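Long-range contacts in peptidoglycan-N-acetylglucosamine deacetylase BC_1974 (Bacillus cereus, PDB 5N1P), which removes acetyl groups from N-acetylglucosamine residues of peptidoglycan, hydrolysing the amide with a bound divalent metal such as zinc and releasing acetate: residues T96-G101 / V121-I126; H59-N64 / M78-G83; Q147-N152 / P174-G179. All coordinates share one frame; numbering follows the deposited sequence.

Contacts 1 and 2 form adjoining walls of the active-site pocket and both touch the hydroxamate inhibitor 8GK, their centres 14 Å apart. They meet directly: Arg97 O lies 2.8 Å from His59 ND1, probably hydrogen-bonded, and Tyr100 OH is 3.2 Å from His63 O. Contact 2 supplies two zinc ligands, and contact 1 brings Arg97 beside Asp9, the likely proton acceptor. Contact 3 lies away from the zinc site, on the outer helices: its centre is 30 Å from that of contact 2, across the chain's centre, with nearest atoms about 17 Å apart. Yet it touches contact 1, their centres 20 Å apart, where Ile126 CD1 packs 3.5 Å from Asn152 O.

Contact 1: T96-G101 / V121-I126; sequences TRPPYG and VWDWTI. With 8GK (~{N}-oxidanylnaphthalene-1-carboxamide), chain E.
Arg97 drives its guanidinium into the backbone of 121-126, the close-packed half of the contact. Its CG is anti to the backbone N (chi1 155°), and bends at chi2 and chi3 turn the chain back so that NE gives a hydrogen bond of 2.9 Å to Trp122 O, which lies in the guanidinium plane, though NE sits above the carbonyl plane of Trp122. NH2 adds a weak one to Asp123 O. Trp124 CE3 stands over one face of the guanidinium, offset toward its rim, with the indole plane turned 78° from it. NH1 forms a salt bridge with Asp9, the probable proton acceptor, and a hydrogen bond with Thr7 OG1, fixing the guanidinium there. Trp122 N bonds to Thr96 O at 2.9 Å, continuing the short parallel pairing of Thr96 with Val121, and Pro98 CG rests on Val121 CG1 at 3.6 Å. Residues 97-100 are the Arg-Pro-Pro-Tyr motif of CE4 deacetylases, closed by a type II turn from Pro98 to Gly101. Asp123 OD1 reaches Gly101 CA at 3.4 Å, while OD2 bonds to Ser102 and Phe200. Toward the pocket Tyr100 and Trp124, both partly exposed, come no nearer than 4.4 Å (Tyr100 C to Trp124 CH2). Tyr100 lies obliquely over one face of the naphthalene, CE1 3.3 Å from 8GK C10; Trp124 CH2 meets its edge at C7, and Tyr100 N bonds to 8GK O12 at 3.0 Å.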
loop_
_atom_site.group_PDB
_atom_site.type_symbol
_atom_site.label_atom_id
_atom_site.label_comp_id
_atom_site.label_asym_id
_atom_site.label_seq_id
_atom_site.Cartn_x
_atom_site.Cartn_y
_atom_site.Cartn_z
ATOM N N THR A 96 -3.476 -3.478 7.523
ATOM C CA THR A 96 -3.213 -4.511 6.543
ATOM C C THR A 96 -3.869 -4.133 5.213
ATOM O O THR A 96 -4.866 -3.419 5.181
ATOM C CB THR A 96 -3.756 -5.886 6.994
ATOM O OG1 THR A 96 -5.197 -5.874 6.946
ATOM C CG2 THR A 96 -3.313 -6.185 8.410
ATOM N N ARG A 97 -3.265 -4.605 4.137
ATOM C CA ARG A 97 -3.817 -4.477 2.780
ATOM C C ARG A 97 -4.009 -5.896 2.254
ATOM O O ARG A 97 -3.051 -6.657 2.143
ATOM C CB ARG A 97 -2.859 -3.646 1.916
ATOM C CG ARG A 97 -2.878 -3.850 0.406
ATOM C CD ARG A 97 -4.051 -3.180 -0.302
ATOM N NE ARG A 97 -4.326 -1.773 -0.017
ATOM C CZ ARG A 97 -3.717 -0.729 -0.584
ATOM N NH1 ARG A 97 -2.683 -0.909 -1.402
ATOM N NH2 ARG A 97 -4.108 0.511 -0.289
ATOM N N PRO A 98 -5.262 -6.285 1.969
ATOM C CA PRO A 98 -5.473 -7.677 1.545
ATOM C C PRO A 98 -4.930 -7.953 0.153
ATOM O O PRO A 98 -5.240 -7.223 -0.786
ATOM C CB PRO A 98 -7.007 -7.839 1.531
ATOM C CG PRO A 98 -7.545 -6.659 2.272
ATOM C CD PRO A 98 -6.527 -5.546 2.139
ATOM N N PRO A 99 -4.131 -9.015 0.013
ATOM C CA PRO A 99 -3.840 -9.450 -1.348
ATOM C C PRO A 99 -5.142 -9.707 -2.120
ATOM O O PRO A 99 -6.057 -10.331 -1.589
ATOM C CB PRO A 99 -3.050 -10.736 -1.131
ATOM C CG PRO A 99 -2.346 -10.516 0.177
ATOM C CD PRO A 99 -3.337 -9.745 1.016
ATOM N N TYR A 100 -5.211 -9.204 -3.349
ATOM C CA TYR A 100 -6.382 -9.329 -4.229
ATOM C C TYR A 100 -7.584 -8.520 -3.736
ATOM O O TYR A 100 -8.685 -8.628 -4.292
ATOM C CB TYR A 100 -6.771 -10.807 -4.433
ATOM C CG TYR A 100 -5.568 -11.632 -4.814
ATOM C CD1 TYR A 100 -4.998 -11.530 -6.086
ATOM C CD2 TYR A 100 -4.965 -12.467 -3.893
ATOM C CE1 TYR A 100 -3.869 -12.266 -6.421
ATOM C CE2 TYR A 100 -3.841 -13.197 -4.219
ATOM C CZ TYR A 100 -3.296 -13.089 -5.481
ATOM O OH TYR A 100 -2.162 -13.814 -5.783
ATOM N N GLY A 101 -7.369 -7.679 -2.727
ATOM C CA GLY A 101 -8.455 -6.871 -2.180
ATOM C C GLY A 101 -9.343 -7.677 -1.240
ATOM O O GLY A 101 -9.296 -8.899 -1.241
ATOM N N VAL A 121 -8.041 -2.758 7.906
ATOM C CA VAL A 121 -7.929 -3.189 6.524
ATOM C C VAL A 121 -8.157 -2.005 5.599
ATOM O O VAL A 121 -9.194 -1.341 5.688
ATOM C CB VAL A 121 -8.977 -4.282 6.168
ATOM C CG1 VAL A 121 -9.051 -4.476 4.653
ATOM C CG2 VAL A 121 -8.662 -5.587 6.869
ATOM N N TRP A 122 -7.205 -1.749 4.705
ATOM C CA TRP A 122 -7.408 -0.756 3.657
ATOM C C TRP A 122 -7.354 -1.415 2.292
ATOM O O TRP A 122 -6.375 -2.117 1.965
ATOM C CB TRP A 122 -6.360 0.362 3.712
ATOM C CG TRP A 122 -6.843 1.629 4.344
ATOM C CD1 TRP A 122 -7.911 1.771 5.197
ATOM C CD2 TRP A 122 -6.317 2.943 4.133
ATOM N NE1 TRP A 122 -8.055 3.100 5.549
ATOM C CE2 TRP A 122 -7.095 3.837 4.895
ATOM C CE3 TRP A 122 -5.254 3.451 3.371
ATOM C CZ2 TRP A 122 -6.856 5.210 4.919
ATOM C CZ3 TRP A 122 -5.016 4.818 3.400
ATOM C CH2 TRP A 122 -5.818 5.678 4.167
ATOM N N ASP A 123 -8.413 -1.206 1.511
ATOM C CA ASP A 123 -8.367 -1.482 0.089
ATOM C C ASP A 123 -7.907 -0.183 -0.584
ATOM O O ASP A 123 -6.948 0.433 -0.121
ATOM C CB ASP A 123 -9.732 -1.967 -0.425
ATOM C CG ASP A 123 -10.104 -3.339 0.124
ATOM O OD1 ASP A 123 -9.314 -4.286 -0.064
ATOM O OD2 ASP A 123 -11.184 -3.488 0.749
ATOM N N TRP A 124 -8.571 0.244 -1.653
ATOM C CA TRP A 124 -8.122 1.444 -2.351
ATOM C C TRP A 124 -9.297 2.096 -3.046
ATOM O O TRP A 124 -10.355 1.479 -3.134
ATOM C CB TRP A 124 -7.020 1.098 -3.362
ATOM C CG TRP A 124 -7.421 -0.006 -4.283
ATOM C CD1 TRP A 124 -8.056 0.125 -5.492
ATOM C CD2 TRP A 124 -7.243 -1.414 -4.076
ATOM N NE1 TRP A 124 -8.275 -1.110 -6.047
ATOM C CE2 TRP A 124 -7.793 -2.073 -5.197
ATOM C CE3 TRP A 124 -6.680 -2.182 -3.044
ATOM C CZ2 TRP A 124 -7.795 -3.465 -5.326
ATOM C CZ3 TRP A 124 -6.686 -3.560 -3.168
ATOM C CH2 TRP A 124 -7.238 -4.186 -4.309
ATOM N N THR A 125 -9.117 3.329 -3.521
ATOM C CA THR A 125 -10.178 4.008 -4.283
ATOM C C THR A 125 -9.797 4.215 -5.738
ATOM O O THR A 125 -10.676 4.432 -6.595
ATOM C CB THR A 125 -10.545 5.381 -3.684
ATOM O OG1 THR A 125 -9.436 6.280 -3.789
ATOM C CG2 THR A 125 -10.967 5.249 -2.226
ATOM N N ILE A 126 -8.503 4.190 -6.018
ATOM C CA ILE A 126 -7.997 4.326 -7.386
ATOM C C ILE A 126 -7.015 3.213 -7.676
ATOM O O ILE A 126 -6.030 3.061 -6.957
ATOM C CB ILE A 126 -7.298 5.666 -7.609
ATOM C CG1 ILE A 126 -8.294 6.821 -7.474
ATOM C CG2 ILE A 126 -6.608 5.700 -8.986
ATOM C CD1 ILE A 126 -7.642 8.188 -7.541
HETATM C C1 8GK E . -2.907 -6.862 -4.768
HETATM C C2 8GK E . -4.001 -7.092 -5.758
HETATM C C3 8GK E . -3.797 -8.036 -6.755
HETATM C C4 8GK E . -4.804 -8.288 -7.680
HETATM C C5 8GK E . -6.019 -7.606 -7.603
HETATM C C6 8GK E . -6.221 -6.663 -6.601
HETATM C C7 8GK E . -5.210 -6.412 -5.676
HETATM C C8 8GK E . -4.583 -9.229 -8.676
HETATM C C9 8GK E . -3.372 -9.913 -8.758
HETATM C C10 8GK E . -2.367 -9.656 -7.833
HETATM C C11 8GK E . -2.586 -8.719 -6.832
HETATM O O12 8GK E . -2.662 -7.774 -4.005
HETATM N N13 8GK E . -2.207 -5.729 -4.744
HETATM O O14 8GK E . -0.866 -5.821 -4.372
#

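Contact 2: H59-N64 / M78-G83. With ZN (zinc ion), chain F; 8GK (~{N}-oxidanylnaphthalene-1-carboxamide), chain E.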
loop_
_atom_site.group_PDB
_atom_site.type_symbol
_atom_site.label_atom_id
_atom_site.label_comp_id
_atom_site.label_asym_id
_atom_site.label_seq_id
_atom_site.Cartn_x
_atom_site.Cartn_y
_atom_site.Cartn_z
ATOM N N HIS A 59 1.184 -6.918 4.107
ATOM C CA HIS A 59 0.535 -7.429 2.883
ATOM C C HIS A 59 0.598 -8.958 2.811
ATOM O O HIS A 59 0.457 -9.520 1.733
ATOM C CB HIS A 59 1.186 -6.820 1.639
ATOM C CG HIS A 59 0.385 -6.967 0.373
ATOM N ND1 HIS A 59 -0.980 -6.777 0.318
ATOM C CD2 HIS A 59 0.783 -7.221 -0.897
ATOM C CE1 HIS A 59 -1.391 -6.923 -0.933
ATOM N NE2 HIS A 59 -0.344 -7.199 -1.690
ATOM N N SER A 60 0.803 -9.587 3.971
ATOM C CA SER A 60 0.775 -11.036 4.215
ATOM C C SER A 60 2.145 -11.701 4.018
ATOM O O SER A 60 3.150 -11.032 3.740
ATOM C CB SER A 60 -0.273 -11.754 3.348
ATOM O OG SER A 60 0.237 -12.113 2.065
ATOM N N MET A 61 2.178 -13.016 4.216
ATOM C CA MET A 61 3.399 -13.810 4.081
ATOM C C MET A 61 3.467 -14.512 2.731
ATOM O O MET A 61 4.504 -14.520 2.069
ATOM C CB MET A 61 3.480 -14.870 5.188
ATOM C CG MET A 61 3.605 -14.327 6.593
ATOM S SD MET A 61 5.068 -13.302 6.912
ATOM C CE MET A 61 6.405 -14.398 6.479
ATOM N N THR A 62 2.350 -15.107 2.332
ATOM C CA THR A 62 2.316 -15.971 1.155
ATOM C C THR A 62 1.701 -15.312 -0.069
ATOM O O THR A 62 1.924 -15.769 -1.193
ATOM C CB THR A 62 1.525 -17.258 1.435
ATOM O OG1 THR A 62 0.137 -16.937 1.632
ATOM C CG2 THR A 62 2.069 -17.951 2.672
ATOM N N HIS A 63 0.887 -14.285 0.151
ATOM C CA HIS A 63 0.122 -13.662 -0.931
ATOM C C HIS A 63 -0.680 -14.721 -1.696
ATOM O O HIS A 63 -0.877 -14.617 -2.910
ATOM C CB HIS A 63 1.056 -12.894 -1.879
ATOM C CG HIS A 63 0.395 -11.772 -2.623
ATOM N ND1 HIS A 63 -0.464 -11.977 -3.680
ATOM C CD2 HIS A 63 0.505 -10.428 -2.484
ATOM C CE1 HIS A 63 -0.874 -10.810 -4.147
ATOM N NE2 HIS A 63 -0.294 -9.854 -3.443
ATOM N N ASN A 64 -1.133 -15.738 -0.966
ATOM C CA ASN A 64 -1.835 -16.873 -1.561
ATOM C C ASN A 64 -3.331 -16.794 -1.255
ATOM O O ASN A 64 -3.735 -16.927 -0.111
ATOM C CB ASN A 64 -1.241 -18.184 -1.036
ATOM C CG ASN A 64 -1.864 -19.417 -1.674
ATOM O OD1 ASN A 64 -3.063 -19.668 -1.537
ATOM N ND2 ASN A 64 -1.040 -20.205 -2.361
ATOM N N MET A 78 -0.995 -12.031 8.731
ATOM C CA MET A 78 -0.757 -10.622 8.998
ATOM C C MET A 78 -0.026 -10.434 10.335
ATOM O O MET A 78 0.837 -9.567 10.441
ATOM C CB MET A 78 -2.059 -9.833 8.982
ATOM C CG MET A 78 -2.679 -9.751 7.581
ATOM S SD MET A 78 -1.553 -9.035 6.368
ATOM C CE MET A 78 -2.548 -9.113 4.898
ATOM N N LYS A 79 -0.346 -11.269 11.325
ATOM C CA LYS A 79 0.317 -11.229 12.624
ATOM C C LYS A 79 1.787 -11.632 12.485
ATOM O O LYS A 79 2.663 -11.037 13.111
ATOM C CB LYS A 79 -0.393 -12.139 13.640
ATOM C CG LYS A 79 -0.047 -11.798 15.091
ATOM C CD LYS A 79 -0.904 -12.578 16.078
ATOM C CE LYS A 79 -0.420 -12.369 17.511
ATOM N NZ LYS A 79 -1.229 -13.146 18.495
ATOM N N GLU A 80 2.065 -12.621 11.645
ATOM C CA GLU A 80 3.449 -13.052 11.461
ATOM C C GLU A 80 4.271 -11.938 10.806
ATOM O O GLU A 80 5.408 -11.664 11.201
ATOM C CB GLU A 80 3.523 -14.333 10.618
ATOM C CG GLU A 80 4.944 -14.830 10.439
ATOM C CD GLU A 80 5.031 -16.139 9.673
ATOM O OE1 GLU A 80 3.978 -16.752 9.384
ATOM O OE2 GLU A 80 6.164 -16.549 9.360
ATOM N N ASP A 81 3.678 -11.310 9.800
ATOM C CA ASP A 81 4.308 -10.224 9.053
ATOM C C ASP A 81 4.532 -9.026 9.988
ATOM O O ASP A 81 5.596 -8.392 9.985
ATOM C CB ASP A 81 3.406 -9.869 7.866
ATOM C CG ASP A 81 4.114 -9.099 6.761
ATOM O OD1 ASP A 81 5.364 -9.040 6.702
ATOM O OD2 ASP A 81 3.371 -8.553 5.910
ATOM N N GLN A 82 3.530 -8.753 10.816
ATOM C CA GLN A 82 3.618 -7.695 11.812
ATOM C C GLN A 82 4.853 -7.864 12.701
ATOM O O GLN A 82 5.586 -6.903 12.955
ATOM C CB GLN A 82 2.351 -7.689 12.655
ATOM C CG GLN A 82 2.288 -6.613 13.719
ATOM C CD GLN A 82 1.149 -6.855 14.665
ATOM O OE1 GLN A 82 1.097 -7.895 15.334
ATOM N NE2 GLN A 82 0.218 -5.908 14.738
ATOM N N GLY A 83 5.084 -9.094 13.146
ATOM C CA GLY A 83 6.219 -9.379 14.023
ATOM C C GLY A 83 7.553 -9.161 13.325
ATOM O O GLY A 83 8.499 -8.660 13.933
HETATM ZN ZN ZN F . -0.197 -7.736 -3.749
HETATM C C1 8GK E . -2.907 -6.862 -4.768
HETATM C C2 8GK E . -4.001 -7.092 -5.758
HETATM C C3 8GK E . -3.797 -8.036 -6.755
HETATM C C4 8GK E . -4.804 -8.288 -7.680
HETATM C C5 8GK E . -6.019 -7.606 -7.603
HETATM C C6 8GK E . -6.221 -6.663 -6.601
HETATM C C7 8GK E . -5.210 -6.412 -5.676
HETATM C C8 8GK E . -4.583 -9.229 -8.676
HETATM C C9 8GK E . -3.372 -9.913 -8.758
HETATM C C10 8GK E . -2.367 -9.656 -7.833
HETATM C C11 8GK E . -2.586 -8.719 -6.832
HETATM O O12 8GK E . -2.662 -7.774 -4.005
HETATM N N13 8GK E . -2.207 -5.729 -4.744
HETATM O O14 8GK E . -0.866 -5.821 -4.372
HETATM O O HOH W 1 0.115 -7.875 -6.019
#
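Met61 lies over helix 74-89 and makes the broadest contact that any residue of 59-64 has with 78-83. Its CB points at the helix without touching it. CG comes next, 3.7 Å from Glu80 OE1, and SD then settles on the backbone, 3.8 Å from Asp81 N. The terminal CE turns back to Glu80 OE2 at 3.6 Å, because chi2 and chi3 are both bent (-60° and -57°). The thioether thus crosses the extended Glu80 chain at about a right angle, on the exposed margin of the contact.

Deeper in, Asp81 OD2 accepts a hydrogen bond from His59 N at 3.3 Å and a weak one from Ser60 N, while Met78 SD lies 3.4 Å from the same Ser60 N. One carboxylate oxygen thus holds, through one long and one weak bond, the start of the turn that carries the metal ligands. Ser60 OG tightens that turn: it donates to His59 O, in the carbonyl plane and on a lone pair, and accepts from His63 N in an ST motif. His59, Ser60 and His63 belong to the His-(Ser/Thr)-Xaa-Xaa-His motif of CE4 enzymes. His59 NE2 and His63 NE2 each bind zinc at 2.1 Å, joined by Asp10, a water and the inhibitor, which chelates through O12 and O14; the other His59 nitrogen, ND1, is hydrogen-bonded to Arg97 of contact 1.

The loop leaves strand 55-58, runs over helix 74-89, whose Met78 and Asp81 also touch Met58 of that strand, and enters helix 65-70 with Asn64 as N-cap.

Contact 3: Q147-N152 / P174-G179; sequences QNVLTN and PAILKG
Val149 and Ile176 join two neighbouring helices, 138-152 and 167-182, on the outside of the NodB-homology domain, whose fold is a distorted beta/alpha barrel. The axes of the two segments run almost parallel, 18° apart and 9.4 Å at closest approach, as expected of helices linked through an intervening strand, here 157-163. The Val149 and Ile176 side chains cross at about a right angle. Val149 points toward the other helix and presents its two methyls to different parts of Ile176: CG2 meets the tip CD1 at 3.9 Å, and CG1 meets the branch CG2 at 4.0 Å. Both residues are buried and reach down to the sheet, Val149 on Ile160 and Ile176 on Met162 and Leu6, so this inner half of the contact belongs to the layer between helices and barrel.

Leu150 takes a different course. Its CB does not point at the neighbouring helix, but with CG anti to the carbonyl carbon (chi1 -69°) the branched end is carried across and laid against backbone instead of side chains. CD1 faces Ala175 O at 3.9 Å; CD2 lies 3.8 Å from Ile176 O. No hydrogen bond links the two segments, and the Leu150 carbonyl oxygen accepts one from Lys183 NZ. Gly179, with no side chain of its own, lets the leucine methyl come right down on the helix surface, where CD2 of Leu150 stands 3.5 Å from both CA and C of Gly179.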
loop_
_atom_site.group_PDB
_atom_site.type_symbol
_atom_site.label_atom_id
_atom_site.label_comp_id
_atom_site.label_asym_id
_atom_site.label_seq_id
_atom_site.Cartn_x
_atom_site.Cartn_y
_atom_site.Cartn_z
ATOM N N GLN A 147 -1.740 8.888 -16.125
ATOM C CA GLN A 147 -3.053 9.360 -16.558
ATOM C C GLN A 147 -4.172 8.478 -15.993
ATOM O O GLN A 147 -5.275 8.964 -15.765
ATOM C CB GLN A 147 -3.159 9.446 -18.088
ATOM C CG GLN A 147 -3.013 8.141 -18.838
ATOM C CD GLN A 147 -3.702 8.178 -20.191
ATOM O OE1 GLN A 147 -4.719 8.847 -20.359
ATOM N NE2 GLN A 147 -3.129 7.493 -21.171
ATOM N N ASN A 148 -3.899 7.195 -15.759
ATOM C CA ASN A 148 -4.897 6.329 -15.126
ATOM C C ASN A 148 -5.256 6.861 -13.754
ATOM O O ASN A 148 -6.428 6.929 -13.385
ATOM C CB ASN A 148 -4.403 4.893 -14.995
ATOM C CG ASN A 148 -4.299 4.175 -16.328
ATOM O OD1 ASN A 148 -4.808 4.638 -17.357
ATOM N ND2 ASN A 148 -3.629 3.025 -16.313
ATOM N N VAL A 149 -4.235 7.246 -13.000
ATOM C CA VAL A 149 -4.439 7.801 -11.672
ATOM C C VAL A 149 -5.075 9.188 -11.717
ATOM O O VAL A 149 -6.087 9.427 -11.052
ATOM C CB VAL A 149 -3.119 7.880 -10.896
ATOM C CG1 VAL A 149 -3.324 8.613 -9.570
ATOM C CG2 VAL A 149 -2.591 6.484 -10.653
ATOM N N LEU A 150 -4.488 10.086 -12.511
ATOM C CA LEU A 150 -4.853 11.504 -12.479
ATOM C C LEU A 150 -6.310 11.768 -12.821
ATOM O O LEU A 150 -6.935 12.669 -12.255
ATOM C CB LEU A 150 -3.958 12.313 -13.428
ATOM C CG LEU A 150 -2.503 12.410 -12.966
ATOM C CD1 LEU A 150 -1.640 13.148 -13.988
ATOM C CD2 LEU A 150 -2.420 13.061 -11.599
ATOM N N THR A 151 -6.861 10.983 -13.738
ATOM C CA THR A 151 -8.232 11.214 -14.165
ATOM C C THR A 151 -9.230 10.664 -13.151
ATOM O O THR A 151 -10.326 11.207 -12.990
ATOM C CB THR A 151 -8.502 10.592 -15.546
ATOM O OG1 THR A 151 -8.374 9.168 -15.470
ATOM C CG2 THR A 151 -7.517 11.133 -16.574
ATOM N N ASN A 152 -8.841 9.594 -12.459
ATOM C CA ASN A 152 -9.707 8.959 -11.468
ATOM C C ASN A 152 -9.738 9.701 -10.133
ATOM O O ASN A 152 -10.477 9.321 -9.227
ATOM C CB ASN A 152 -9.272 7.508 -11.220
ATOM C CG ASN A 152 -9.738 6.558 -12.309
ATOM O OD1 ASN A 152 -9.158 6.503 -13.391
ATOM N ND2 ASN A 152 -10.802 5.811 -12.028
ATOM N N PRO A 174 6.662 10.661 -10.246
ATOM C CA PRO A 174 6.801 12.118 -10.400
ATOM C C PRO A 174 5.611 12.789 -11.109
ATOM O O PRO A 174 5.151 13.831 -10.641
ATOM C CB PRO A 174 8.079 12.263 -11.238
ATOM C CG PRO A 174 8.877 11.075 -10.869
ATOM C CD PRO A 174 7.873 9.954 -10.705
ATOM N N ALA A 175 5.108 12.195 -12.188
ATOM C CA ALA A 175 3.976 12.780 -12.915
ATOM C C ALA A 175 2.677 12.716 -12.111
ATOM O O ALA A 175 1.806 13.578 -12.252
ATOM C CB ALA A 175 3.794 12.094 -14.253
ATOM N N ILE A 176 2.540 11.678 -11.289
ATOM C CA ILE A 176 1.374 11.559 -10.431
ATOM C C ILE A 176 1.402 12.643 -9.363
ATOM O O ILE A 176 0.385 13.281 -9.085
ATOM C CB ILE A 176 1.305 10.173 -9.757
ATOM C CG1 ILE A 176 0.947 9.097 -10.781
ATOM C CG2 ILE A 176 0.287 10.174 -8.621
ATOM C CD1 ILE A 176 1.145 7.688 -10.255
ATOM N N LEU A 177 2.571 12.843 -8.759
ATOM C CA LEU A 177 2.726 13.855 -7.722
ATOM C C LEU A 177 2.404 15.242 -8.279
ATOM O O LEU A 177 1.603 15.978 -7.703
ATOM C CB LEU A 177 4.141 13.820 -7.141
ATOM C CG LEU A 177 4.477 12.561 -6.329
ATOM C CD1 LEU A 177 5.945 12.519 -5.933
ATOM C CD2 LEU A 177 3.608 12.481 -5.095
ATOM N N LYS A 178 3.014 15.579 -9.413
ATOM C CA LYS A 178 2.765 16.858 -10.074
ATOM C C LYS A 178 1.293 17.043 -10.426
ATOM O O LYS A 178 0.695 18.080 -10.135
ATOM C CB LYS A 178 3.619 16.967 -11.336
ATOM C CG LYS A 178 3.479 18.295 -12.064
ATOM C CD LYS A 178 4.343 18.327 -13.310
ATOM C CE LYS A 178 4.371 19.724 -13.919
ATOM N NZ LYS A 178 5.161 19.754 -15.178
ATOM N N GLY A 179 0.710 16.031 -11.056
ATOM C CA GLY A 179 -0.679 16.093 -11.466
ATOM C C GLY A 179 -1.657 16.263 -10.319
ATOM O O GLY A 179 -2.668 16.944 -10.461
#